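Local coordinates for protein adenosine kinase (Sinorhizobium meliloti, PDB 3UBO) that binds adenosine and ADP and probably catalyses phosphoryl transfer from a nucleotide to the adenosine 5'-hydroxyl, as a kinase of the pfkB family, at residues L9-A14 / A78-V83; I32-M37 / T122-R127; G61-T66 / Y156-L161; V272-G277 / G312-R317. All blocks are in the same frame, centred on the assembly; numbering follows the deposited sequence.

Contact 1. Residues L9-A14 / A78-V83. With ADN (adenosine), chain C.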
# COMPACT_ATOMS: atom_id res chain seq x y z
N LEU A 9 -25.11 1.67 5.28
CA LEU A 9 -24.67 2.81 4.49
C LEU A 9 -23.75 3.75 5.32
O LEU A 9 -24.08 4.21 6.45
CB LEU A 9 -25.87 3.55 3.93
CG LEU A 9 -25.70 4.92 3.25
CD1 LEU A 9 -25.00 4.80 1.89
CD2 LEU A 9 -27.06 5.61 3.09
N THR A 10 -22.58 4.03 4.74
CA THR A 10 -21.72 5.02 5.40
C THR A 10 -21.49 6.28 4.56
O THR A 10 -21.42 6.22 3.31
CB THR A 10 -20.38 4.44 5.98
OG1 THR A 10 -19.41 4.31 4.92
CG2 THR A 10 -20.64 3.08 6.63
N ILE A 11 -21.43 7.39 5.29
CA ILE A 11 -21.16 8.71 4.75
C ILE A 11 -20.02 9.34 5.54
O ILE A 11 -20.06 9.41 6.79
CB ILE A 11 -22.42 9.64 4.75
CG1 ILE A 11 -23.56 9.02 3.95
CG2 ILE A 11 -22.10 11.04 4.15
CD1 ILE A 11 -24.61 10.05 3.52
N GLY A 12 -19.00 9.77 4.80
CA GLY A 12 -17.75 10.23 5.39
C GLY A 12 -16.79 10.82 4.36
O GLY A 12 -16.97 10.65 3.15
N ASN A 13 -15.79 11.54 4.85
CA ASN A 13 -14.74 12.12 4.03
C ASN A 13 -13.97 11.08 3.24
O ASN A 13 -13.30 10.21 3.83
CB ASN A 13 -13.80 12.78 4.99
CG ASN A 13 -14.35 13.99 5.52
OD1 ASN A 13 -14.96 14.75 4.74
ND2 ASN A 13 -14.22 14.23 6.81
N ALA A 14 -14.05 11.12 1.93
CA ALA A 14 -13.32 10.16 1.14
C ALA A 14 -11.82 10.50 1.12
O ALA A 14 -11.41 11.55 0.62
CB ALA A 14 -13.88 10.11 -0.26
N ALA A 78 -22.93 0.31 1.41
CA ALA A 78 -22.94 1.38 0.40
C ALA A 78 -22.33 2.64 1.02
O ALA A 78 -22.36 2.84 2.28
CB ALA A 78 -24.36 1.68 -0.13
N TYR A 79 -21.77 3.48 0.13
CA TYR A 79 -20.92 4.57 0.62
C TYR A 79 -21.12 5.80 -0.22
O TYR A 79 -21.30 5.72 -1.45
CB TYR A 79 -19.39 4.17 0.75
CG TYR A 79 -18.46 5.37 1.12
CD1 TYR A 79 -18.40 5.85 2.43
CD2 TYR A 79 -17.68 6.01 0.14
CE1 TYR A 79 -17.63 6.90 2.76
CE2 TYR A 79 -16.86 7.07 0.49
CZ TYR A 79 -16.87 7.50 1.80
OH TYR A 79 -16.11 8.58 2.15
N PHE A 80 -21.15 6.94 0.46
CA PHE A 80 -21.18 8.21 -0.25
C PHE A 80 -19.95 9.00 0.18
O PHE A 80 -19.76 9.22 1.42
CB PHE A 80 -22.41 9.09 0.11
CG PHE A 80 -23.77 8.44 -0.10
CD1 PHE A 80 -23.96 7.42 -1.04
CD2 PHE A 80 -24.89 8.90 0.65
CE1 PHE A 80 -25.25 6.90 -1.27
CE2 PHE A 80 -26.15 8.37 0.47
CZ PHE A 80 -26.36 7.40 -0.50
N GLY A 81 -19.13 9.43 -0.78
CA GLY A 81 -17.94 10.19 -0.48
C GLY A 81 -17.63 11.23 -1.53
O GLY A 81 -18.20 11.20 -2.63
N LYS A 82 -16.74 12.16 -1.21
CA LYS A 82 -16.36 13.22 -2.14
C LYS A 82 -14.94 13.01 -2.67
O LYS A 82 -13.97 13.03 -1.91
CB LYS A 82 -16.46 14.59 -1.46
CG LYS A 82 -17.35 15.57 -2.20
CD LYS A 82 -17.56 15.15 -3.65
CE LYS A 82 -19.01 15.33 -4.07
NZ LYS A 82 -19.24 14.88 -5.47
N VAL A 83 -14.84 12.80 -3.98
CA VAL A 83 -13.54 12.58 -4.62
C VAL A 83 -13.47 13.29 -5.97
O VAL A 83 -14.49 13.55 -6.60
CB VAL A 83 -13.25 11.08 -4.82
CG1 VAL A 83 -13.16 10.38 -3.47
CG2 VAL A 83 -14.33 10.45 -5.68
O5' ADN C . -9.42 6.23 11.94
C5' ADN C . -8.83 5.56 10.76
C4' ADN C . -8.94 6.39 9.43
O4' ADN C . -9.17 7.79 9.65
C3' ADN C . -7.92 6.37 8.18
O3' ADN C . -7.81 5.33 7.24
C2' ADN C . -8.18 7.77 7.52
O2' ADN C . -8.43 7.76 6.09
C1' ADN C . -9.27 8.29 8.36
N9 ADN C . -9.21 9.78 8.47
C8 ADN C . -8.17 10.67 8.88
N7 ADN C . -8.67 12.00 8.94
C5 ADN C . -10.03 11.92 8.58
C6 ADN C . -11.04 12.91 8.43
N6 ADN C . -10.78 14.30 8.71
N1 ADN C . -12.35 12.48 8.03
C2 ADN C . -12.62 11.10 7.79
N3 ADN C . -11.65 10.08 7.92
C4 ADN C . -10.36 10.53 8.29
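Leu9 turns CG anti to its backbone N (chi1 170°), and its CD1 is thereby set over Phe80, whose CG lies anti to the carbonyl carbon (chi1 -57°) and so brings one ring face under that methyl. The methyl stands over the centre of the ring, 3.8 Å from Leu9 CD1 to the centroid of Phe80, close enough to the normal for a CH-pi contact. Both belong to adjacent parallel strands, 6-11 and 77-80, of the central sheet of the ribokinase-like fold; the short strand segments run 18° apart with axes 4.7 Å from each other.

Their ladder rests on two backbone hydrogen bonds: Thr10 N gives to Ala78 O at 2.7 Å, and Phe80 N gives to Thr10 O at 3.0 Å. Leu9, Ile11, Ala78 and Phe80 project from one face, where residues of helix 146-150 pack on Leu9, Ala78 and Phe80. Thr10 and Tyr79 occupy the other face. There Thr10 OG1 comes to the edge of the phenol ring, near its plane, 3.1 Å from Tyr79 CD1, while its hydrogen bond goes to Ala63 O of helix 62-73.

Farther along, the Tyr79 hydroxyl donates to Gly12 O; the model makes this bond very short, a length not to be taken literally. The methyl of Ala14 meets the loop after strand 77-80, with Ala14 CB 3.4 Å from Lys82 O. Between these points Asn13 faces away from strand 77-80 and into the nucleoside pocket, where Asn13 ND2 donates to adenosine N1 at 2.8 Å.

Contact 2. Residues I32-M37 / T122-R127; sequences IIKGAM and TEDGER. With ADN (adenosine), chain C.
Lys34 NZ and Asp124 OD2 form a salt bridge at 2.6 Å, the two side chains arriving from opposite directions and the ammonium using the syn lone pair of the carboxylate oxygen. Lys34 can span the gap because CG is anti to the backbone N (chi1 -165°) and the chain beyond is fully extended; its charge is shared with Asp24 of helix 24-29.

The other oxygen of the aspartate is used inside its own loop. Thr122 OG1 donates to Asp124 OD1 at 2.8 Å, and Glu126 N donates to Asp124 OD1 at 3.0 Å, the two donors lying on opposite faces of the carboxylate plane. The second bond makes an Asx turn, overlapping the type I beta turn from Thr122 to Gly125. These bonds fix the rotation of the carboxylate, leaving OD2 directed at the lysine.

Around this polar centre the lysine methylene lies against the loop, with Lys34 CE 3.4 Å from Thr122 OG1 and, in an aliphatic contact, 3.8 Å from Glu126 CB. On the pocket side Gly35, in the type II turn from Ile33 to Ala36, brings its CA to 3.2 Å from Arg127 O. The Arg127 guanidinium comes edge-on to the Gly35 carbonyl, but too closely in the model for a bond to be assigned.

The chemistry implies a charged link, Lys34 with Asp124 and Asp24, between the loop before edge strand 37-39 and the hairpin loop joining strands 116-121 and 127-132, while Arg127 extends inward to the adenosine pocket, Arg127 NH2 being 3.9 Å from adenosine O5'.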
# COMPACT_ATOMS: atom_id res chain seq x y z
N ILE A 32 2.97 18.13 15.19
CA ILE A 32 1.86 17.25 14.92
C ILE A 32 1.36 16.67 16.24
O ILE A 32 2.17 16.32 17.11
CB ILE A 32 2.33 16.06 14.13
CG1 ILE A 32 3.10 16.50 12.90
CG2 ILE A 32 1.20 15.07 13.89
CD1 ILE A 32 3.26 15.44 11.82
N ILE A 33 0.03 16.55 16.40
CA ILE A 33 -0.51 15.99 17.68
C ILE A 33 -0.48 14.47 17.65
O ILE A 33 -1.00 13.85 16.72
CB ILE A 33 -1.96 16.53 18.00
CG1 ILE A 33 -1.99 18.03 17.75
CG2 ILE A 33 -2.45 16.11 19.46
CD1 ILE A 33 -3.29 18.59 18.05
N LYS A 34 0.19 13.85 18.61
CA LYS A 34 0.24 12.40 18.57
C LYS A 34 -1.18 11.86 18.80
O LYS A 34 -1.82 12.26 19.76
CB LYS A 34 1.19 11.89 19.63
CG LYS A 34 1.57 10.44 19.40
CD LYS A 34 2.52 9.88 20.42
CE LYS A 34 2.79 8.38 20.18
NZ LYS A 34 3.84 7.82 21.16
N GLY A 35 -1.63 10.97 17.94
CA GLY A 35 -2.88 10.29 18.13
C GLY A 35 -4.05 10.92 17.43
O GLY A 35 -5.01 10.26 17.12
N ALA A 36 -3.94 12.20 17.18
CA ALA A 36 -5.05 13.00 16.70
C ALA A 36 -5.18 13.03 15.20
O ALA A 36 -4.37 12.48 14.49
CB ALA A 36 -4.89 14.39 17.21
N MSE A 37 -6.22 13.69 14.72
CA MSE A 37 -6.32 14.00 13.33
C MSE A 37 -6.07 15.46 13.20
O MSE A 37 -6.78 16.26 13.75
CB MSE A 37 -7.70 13.79 12.80
CG MSE A 37 -8.28 15.10 12.43
SE MSE A 37 -8.35 15.45 10.62
CE MSE A 37 -10.02 16.23 10.62
N THR A 122 3.92 5.66 14.92
CA THR A 122 5.06 5.49 15.80
C THR A 122 5.33 4.06 16.23
O THR A 122 4.64 3.14 15.80
CB THR A 122 5.01 6.47 16.98
OG1 THR A 122 3.67 6.57 17.50
CG2 THR A 122 5.48 7.83 16.49
N GLU A 123 6.36 3.85 17.03
CA GLU A 123 6.78 2.45 17.31
C GLU A 123 5.66 1.71 18.08
O GLU A 123 5.46 0.51 17.91
CB GLU A 123 8.14 2.38 18.04
N ASP A 124 4.89 2.47 18.85
CA ASP A 124 3.82 1.93 19.68
C ASP A 124 2.55 1.62 18.90
O ASP A 124 1.59 1.14 19.48
CB ASP A 124 3.53 2.86 20.87
CG ASP A 124 3.39 4.32 20.47
OD1 ASP A 124 2.96 4.56 19.33
OD2 ASP A 124 3.69 5.20 21.28
N GLY A 125 2.51 1.92 17.61
CA GLY A 125 1.38 1.51 16.81
C GLY A 125 0.38 2.63 16.85
O GLY A 125 -0.67 2.56 16.19
N GLU A 126 0.69 3.68 17.61
CA GLU A 126 -0.12 4.89 17.60
C GLU A 126 0.01 5.51 16.22
O GLU A 126 0.98 5.25 15.50
CB GLU A 126 0.36 5.87 18.67
CG GLU A 126 -0.51 5.92 19.91
CD GLU A 126 -1.92 5.43 19.65
OE1 GLU A 126 -2.70 6.17 19.00
OE2 GLU A 126 -2.26 4.31 20.08
N ARG A 127 -0.97 6.32 15.83
CA ARG A 127 -0.97 6.87 14.52
C ARG A 127 -1.35 8.33 14.65
O ARG A 127 -2.22 8.67 15.43
CB ARG A 127 -1.91 6.06 13.61
CG ARG A 127 -3.33 5.90 14.10
CD ARG A 127 -4.17 7.08 13.64
NE ARG A 127 -5.61 7.01 13.96
CZ ARG A 127 -6.24 7.75 14.87
NH1 ARG A 127 -5.57 8.65 15.61
NH2 ARG A 127 -7.54 7.57 15.05
O5' ADN C . -9.42 6.23 11.94
C5' ADN C . -8.83 5.56 10.76
C4' ADN C . -8.94 6.39 9.43
O4' ADN C . -9.17 7.79 9.65
C3' ADN C . -7.92 6.37 8.18
O3' ADN C . -7.81 5.33 7.24
C2' ADN C . -8.18 7.77 7.52
O2' ADN C . -8.43 7.76 6.09
C1' ADN C . -9.27 8.29 8.36
N9 ADN C . -9.21 9.78 8.47
C8 ADN C . -8.17 10.67 8.88
N7 ADN C . -8.67 12.00 8.94
C5 ADN C . -10.03 11.92 8.58
C6 ADN C . -11.04 12.91 8.43
N6 ADN C . -10.78 14.30 8.71
N1 ADN C . -12.35 12.48 8.03
C2 ADN C . -12.62 11.10 7.79
N3 ADN C . -11.65 10.08 7.92
C4 ADN C . -10.36 10.53 8.29

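Contact 3. Residues G61-T66 / Y156-L161; sequences GSAGNT and YFEGYL. With ADN (adenosine), chain C.
Tyr156 meets Thr66 at about a right angle, its ring carbon CE2 lying 3.8 Å from the methyl CG2 of Thr66; the threonine hydroxyl itself is bonded to Asp280 O. The next side chain to point at the helix from strand 152-158 is Glu158. With CG anti to the carbonyl carbon (chi1 -56°) and the chain bent at chi2, its carboxylate reaches the first turn of helix 62-73, where Ala63 N donates to Glu158 OE1 at 2.7 Å. That donor comes from the anti side, 16° out of the carboxylate plane, while OE2 takes the backbone N of Asn13.

With the carboxylate cut back to an alanine, the amides of Ala63 and Asn13 would probably lose the group that accepts from both, one on each oxygen, and a gap would open beside adenosine C2.

In the 3-10 turn that follows, Tyr160 turns one ring face to the adenine, the planes tilted by about 30° and C6 over the face toward its rim, and meets Ser62 at its edge, Tyr160 CD1 to Ser62 CB being 4.0 Å.

The start of helix 62-73 adds further bonds: Ser62 N donates to adenosine N3 at 2.8 Å, Asn65 ND2 to adenosine O3' at 3.0 Å, and Gly61 N, at the N-cap, to O2'. The end of strand 152-158 with the 3-10 turn after it, and a helix N-terminus, thus converge on base and ribose, forming the nucleoside pocket of a ribokinase-like kinase.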
# COMPACT_ATOMS: atom_id res chain seq x y z
N GLY A 61 -10.39 6.89 4.91
CA GLY A 61 -11.60 7.61 5.24
C GLY A 61 -12.27 6.81 6.33
O GLY A 61 -12.69 5.69 6.04
N SER A 62 -12.32 7.35 7.55
CA SER A 62 -12.99 6.65 8.65
C SER A 62 -14.30 5.86 8.28
O SER A 62 -14.30 4.62 8.31
CB SER A 62 -13.13 7.54 9.85
OG SER A 62 -13.88 6.86 10.81
N ALA A 63 -15.37 6.54 7.86
CA ALA A 63 -16.55 5.89 7.34
C ALA A 63 -16.30 4.96 6.15
O ALA A 63 -16.98 3.95 6.00
CB ALA A 63 -17.60 6.91 6.95
N GLY A 64 -15.35 5.26 5.30
CA GLY A 64 -15.19 4.42 4.12
C GLY A 64 -14.63 3.07 4.50
O GLY A 64 -14.83 2.08 3.77
N ASN A 65 -13.95 3.04 5.66
CA ASN A 65 -13.28 1.87 6.13
C ASN A 65 -14.36 0.97 6.72
O ASN A 65 -14.45 -0.23 6.43
CB ASN A 65 -12.21 2.25 7.19
CG ASN A 65 -10.94 2.87 6.59
OD1 ASN A 65 -10.61 2.69 5.38
ND2 ASN A 65 -10.20 3.60 7.45
N THR A 66 -15.22 1.59 7.53
CA THR A 66 -16.25 0.88 8.23
C THR A 66 -17.14 0.19 7.18
O THR A 66 -17.64 -0.87 7.42
CB THR A 66 -17.06 1.83 9.09
OG1 THR A 66 -16.25 2.38 10.15
CG2 THR A 66 -18.17 1.11 9.65
N TYR A 156 -24.68 5.33 8.63
CA TYR A 156 -23.61 5.70 9.55
C TYR A 156 -22.70 6.73 8.91
O TYR A 156 -22.41 6.65 7.70
CB TYR A 156 -22.87 4.47 9.87
CG TYR A 156 -21.59 4.59 10.67
CD1 TYR A 156 -21.63 4.67 12.06
CD2 TYR A 156 -20.35 4.57 10.04
CE1 TYR A 156 -20.47 4.73 12.81
CE2 TYR A 156 -19.16 4.61 10.80
CZ TYR A 156 -19.22 4.69 12.19
OH TYR A 156 -18.04 4.73 12.96
N PHE A 157 -22.27 7.71 9.72
CA PHE A 157 -21.55 8.90 9.23
C PHE A 157 -20.60 9.46 10.27
O PHE A 157 -20.85 9.32 11.48
CB PHE A 157 -22.55 10.02 8.81
CG PHE A 157 -23.23 10.71 10.01
CD1 PHE A 157 -24.45 10.24 10.51
CD2 PHE A 157 -22.62 11.79 10.65
CE1 PHE A 157 -25.04 10.84 11.62
CE2 PHE A 157 -23.21 12.40 11.76
CZ PHE A 157 -24.42 11.92 12.24
N GLU A 158 -19.54 10.13 9.80
CA GLU A 158 -18.47 10.66 10.70
C GLU A 158 -18.85 11.98 11.37
O GLU A 158 -19.48 12.82 10.71
CB GLU A 158 -17.09 10.85 9.96
CG GLU A 158 -16.46 9.63 9.22
CD GLU A 158 -15.91 10.04 7.84
OE1 GLU A 158 -15.24 9.17 7.20
OE2 GLU A 158 -16.19 11.24 7.38
N GLY A 159 -18.48 12.17 12.63
CA GLY A 159 -18.34 13.50 13.20
C GLY A 159 -17.40 14.34 12.33
O GLY A 159 -17.58 15.56 12.15
N TYR A 160 -16.40 13.67 11.75
CA TYR A 160 -15.35 14.29 10.93
C TYR A 160 -15.91 15.19 9.82
O TYR A 160 -15.14 15.91 9.17
CB TYR A 160 -14.47 13.23 10.24
CG TYR A 160 -13.32 12.70 11.06
CD1 TYR A 160 -12.88 11.38 10.91
CD2 TYR A 160 -12.68 13.49 11.99
CE1 TYR A 160 -11.86 10.85 11.68
CE2 TYR A 160 -11.65 12.97 12.76
CZ TYR A 160 -11.24 11.64 12.59
OH TYR A 160 -10.21 11.12 13.33
N LEU A 161 -17.23 15.08 9.60
CA LEU A 161 -17.96 15.63 8.47
C LEU A 161 -18.44 17.01 8.84
O LEU A 161 -18.91 17.76 8.00
CB LEU A 161 -19.17 14.79 8.15
CG LEU A 161 -19.00 13.65 7.16
CD1 LEU A 161 -20.37 13.12 6.74
CD2 LEU A 161 -18.19 14.02 5.93
O5' ADN C . -9.42 6.23 11.94
C5' ADN C . -8.83 5.56 10.76
C4' ADN C . -8.94 6.39 9.43
O4' ADN C . -9.17 7.79 9.65
C3' ADN C . -7.92 6.37 8.18
O3' ADN C . -7.81 5.33 7.24
C2' ADN C . -8.18 7.77 7.52
O2' ADN C . -8.43 7.76 6.09
C1' ADN C . -9.27 8.29 8.36
N9 ADN C . -9.21 9.78 8.47
C8 ADN C . -8.17 10.67 8.88
N7 ADN C . -8.67 12.00 8.94
C5 ADN C . -10.03 11.92 8.58
C6 ADN C . -11.04 12.91 8.43
N6 ADN C . -10.78 14.30 8.71
N1 ADN C . -12.35 12.48 8.03
C2 ADN C . -12.62 11.10 7.79
N3 ADN C . -11.65 10.08 7.92
C4 ADN C . -10.36 10.53 8.29

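Contact 4. Residues V272-G277 / G312-R317; sequences VVDTTG and GQIGPR. With ADN (adenosine), chain C.
Gly277 and Pro316 bring two irregular loops, one before helix 278-290 and one after helix 296-311, to a CA-CA separation of 4.1 Å, close enough that a CB on Gly277 would strike the proline; its backbone angles also call for glycine.

The side chain joining the loops is that of Asp274, whose CG stands anti to the backbone N (chi1 177°). Across the contact Gly315 N donates to Asp274 OD2 at 3.2 Å in a nearly straight bond (164°) on the anti lone pair. Within its own loop Thr276 OG1 donates to Asp274 OD1 at 2.9 Å from the syn side, and Thr276 N reaches Asp274 OD1 at 3.1 Å from above the carboxylate plane, making an Asx turn. Three donors therefore hold the carboxylate and fix its rotation. Replacing the aspartate with a leucine would probably leave Gly315 N and Thr276 N and OG1 without their acceptor and undo the Asx turn.

Val273 packs its CG2 3.9 Å from Gly312 CA, at the more exposed end. At the buried end Thr276 and Pro316 lie side by side, pointing the same way, with Thr276 CG2 3.7 Å from Pro316 CB. Ile314 lays CD1 against Asp274 CB and also packs on Leu319 of the second subunit.

Both loops reach the nucleoside: Pro316 CB is 3.4 Å from adenosine O3', and Gly277 N is 3.5 Å from adenosine C5'. Residues 274-277 open the Asp-Thr-X-Gly-Ala-Gly-Asp signature of pfkB kinases, whose glycine-rich helix start, with Gly277 at the N-cap, typically forms the anion hole for the transferred phosphoryl group.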
# COMPACT_ATOMS: atom_id res chain seq x y z
N VAL A 272 1.06 -4.90 18.16
CA VAL A 272 0.40 -3.69 17.76
C VAL A 272 1.19 -3.00 16.61
O VAL A 272 2.08 -2.21 16.86
CB VAL A 272 0.18 -2.82 19.01
CG1 VAL A 272 -0.62 -1.60 18.66
CG2 VAL A 272 -0.54 -3.65 20.05
N VAL A 273 0.88 -3.34 15.36
CA VAL A 273 1.61 -2.82 14.23
C VAL A 273 1.16 -1.38 13.89
O VAL A 273 1.96 -0.42 13.98
CB VAL A 273 1.46 -3.71 12.98
CG1 VAL A 273 2.21 -3.05 11.79
CG2 VAL A 273 1.88 -5.16 13.26
N ASP A 274 -0.11 -1.23 13.51
CA ASP A 274 -0.66 0.07 13.14
C ASP A 274 -2.10 0.10 13.63
O ASP A 274 -2.96 -0.59 13.12
CB ASP A 274 -0.55 0.27 11.61
CG ASP A 274 -1.19 1.57 11.13
OD1 ASP A 274 -1.35 2.54 11.92
OD2 ASP A 274 -1.59 1.61 9.91
N THR A 275 -2.33 0.91 14.64
CA THR A 275 -3.66 1.23 15.14
C THR A 275 -4.66 1.88 14.13
O THR A 275 -5.87 1.75 14.25
CB THR A 275 -3.49 2.08 16.38
OG1 THR A 275 -3.53 1.20 17.45
CG2 THR A 275 -4.57 3.05 16.58
N THR A 276 -4.15 2.60 13.15
CA THR A 276 -5.00 3.14 12.11
C THR A 276 -6.09 2.16 11.68
O THR A 276 -5.80 1.00 11.33
CB THR A 276 -4.11 3.54 10.91
OG1 THR A 276 -3.32 4.65 11.32
CG2 THR A 276 -4.93 3.90 9.69
N GLY A 277 -7.33 2.61 11.75
CA GLY A 277 -8.45 1.86 11.26
C GLY A 277 -9.21 1.00 12.24
O GLY A 277 -10.15 0.35 11.86
N GLY A 312 -3.01 -5.56 13.16
CA GLY A 312 -1.83 -6.27 12.71
C GLY A 312 -1.43 -5.88 11.28
O GLY A 312 -1.04 -6.74 10.51
N GLN A 313 -1.51 -4.60 10.90
CA GLN A 313 -1.34 -4.30 9.47
C GLN A 313 -0.99 -2.85 9.26
O GLN A 313 -1.61 -1.96 9.86
CB GLN A 313 -2.68 -4.52 8.77
CG GLN A 313 -2.63 -5.08 7.40
CD GLN A 313 -4.02 -5.03 6.80
OE1 GLN A 313 -4.69 -4.01 6.94
NE2 GLN A 313 -4.46 -6.10 6.09
N ILE A 314 -0.04 -2.58 8.38
CA ILE A 314 0.17 -1.20 7.94
C ILE A 314 -0.99 -1.12 7.05
O ILE A 314 -1.10 -1.97 6.17
CB ILE A 314 1.49 -1.02 7.12
CG1 ILE A 314 2.62 -0.63 8.07
CG2 ILE A 314 1.34 0.03 6.06
CD1 ILE A 314 2.28 0.53 8.93
N GLY A 315 -1.88 -0.15 7.30
CA GLY A 315 -3.14 -0.05 6.56
C GLY A 315 -4.41 -0.16 7.41
O GLY A 315 -4.43 -0.89 8.43
N PRO A 316 -5.50 0.55 6.99
CA PRO A 316 -6.77 0.56 7.73
C PRO A 316 -7.83 -0.45 7.17
O PRO A 316 -8.86 -0.57 7.84
CB PRO A 316 -7.25 1.97 7.49
CG PRO A 316 -7.00 2.12 5.94
CD PRO A 316 -5.63 1.35 5.74
N ARG A 317 -7.59 -1.15 6.04
CA ARG A 317 -8.62 -2.03 5.46
C ARG A 317 -8.15 -3.45 5.16
O ARG A 317 -7.12 -3.66 4.52
CB ARG A 317 -9.21 -1.43 4.12
CG ARG A 317 -10.13 -0.22 4.25
CD ARG A 317 -10.63 0.21 2.87
NE ARG A 317 -11.21 1.56 2.86
CZ ARG A 317 -11.67 2.15 1.75
NH1 ARG A 317 -11.60 1.46 0.60
NH2 ARG A 317 -12.20 3.42 1.77
O5' ADN C . -9.42 6.23 11.94
C5' ADN C . -8.83 5.56 10.76
C4' ADN C . -8.94 6.39 9.43
O4' ADN C . -9.17 7.79 9.65
C3' ADN C . -7.92 6.37 8.18
O3' ADN C . -7.81 5.33 7.24
C2' ADN C . -8.18 7.77 7.52
O2' ADN C . -8.43 7.76 6.09
C1' ADN C . -9.27 8.29 8.36
N9 ADN C . -9.21 9.78 8.47
C8 ADN C . -8.17 10.67 8.88
N7 ADN C . -8.67 12.00 8.94
C5 ADN C . -10.03 11.92 8.58
C6 ADN C . -11.04 12.91 8.43
N6 ADN C . -10.78 14.30 8.71
N1 ADN C . -12.35 12.48 8.03
C2 ADN C . -12.62 11.10 7.79
N3 ADN C . -11.65 10.08 7.92
C4 ADN C . -10.36 10.53 8.29

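All four contacts reach the same adenosine from different parts of the chain. Contacts 1 and 3 are closest, with centres about 7 Å apart, because strands 6-11 and 152-158 are neighbours in the central sheet; Asn13 N and Glu158 OE2 join them. Contact 2 lies across the pocket, its centre about 24 Å from that of contact 1, and brings the lid sheet. It meets contact 4, about 12 Å away between centres, through a probable hydrogen bond of Gly125 O with Thr275 N at 2.8 Å. Contact 4 returns to contact 3 where Arg317 NE lies 2.8 Å from Asn65 OD1, and its Val272 also touches the bound ADP.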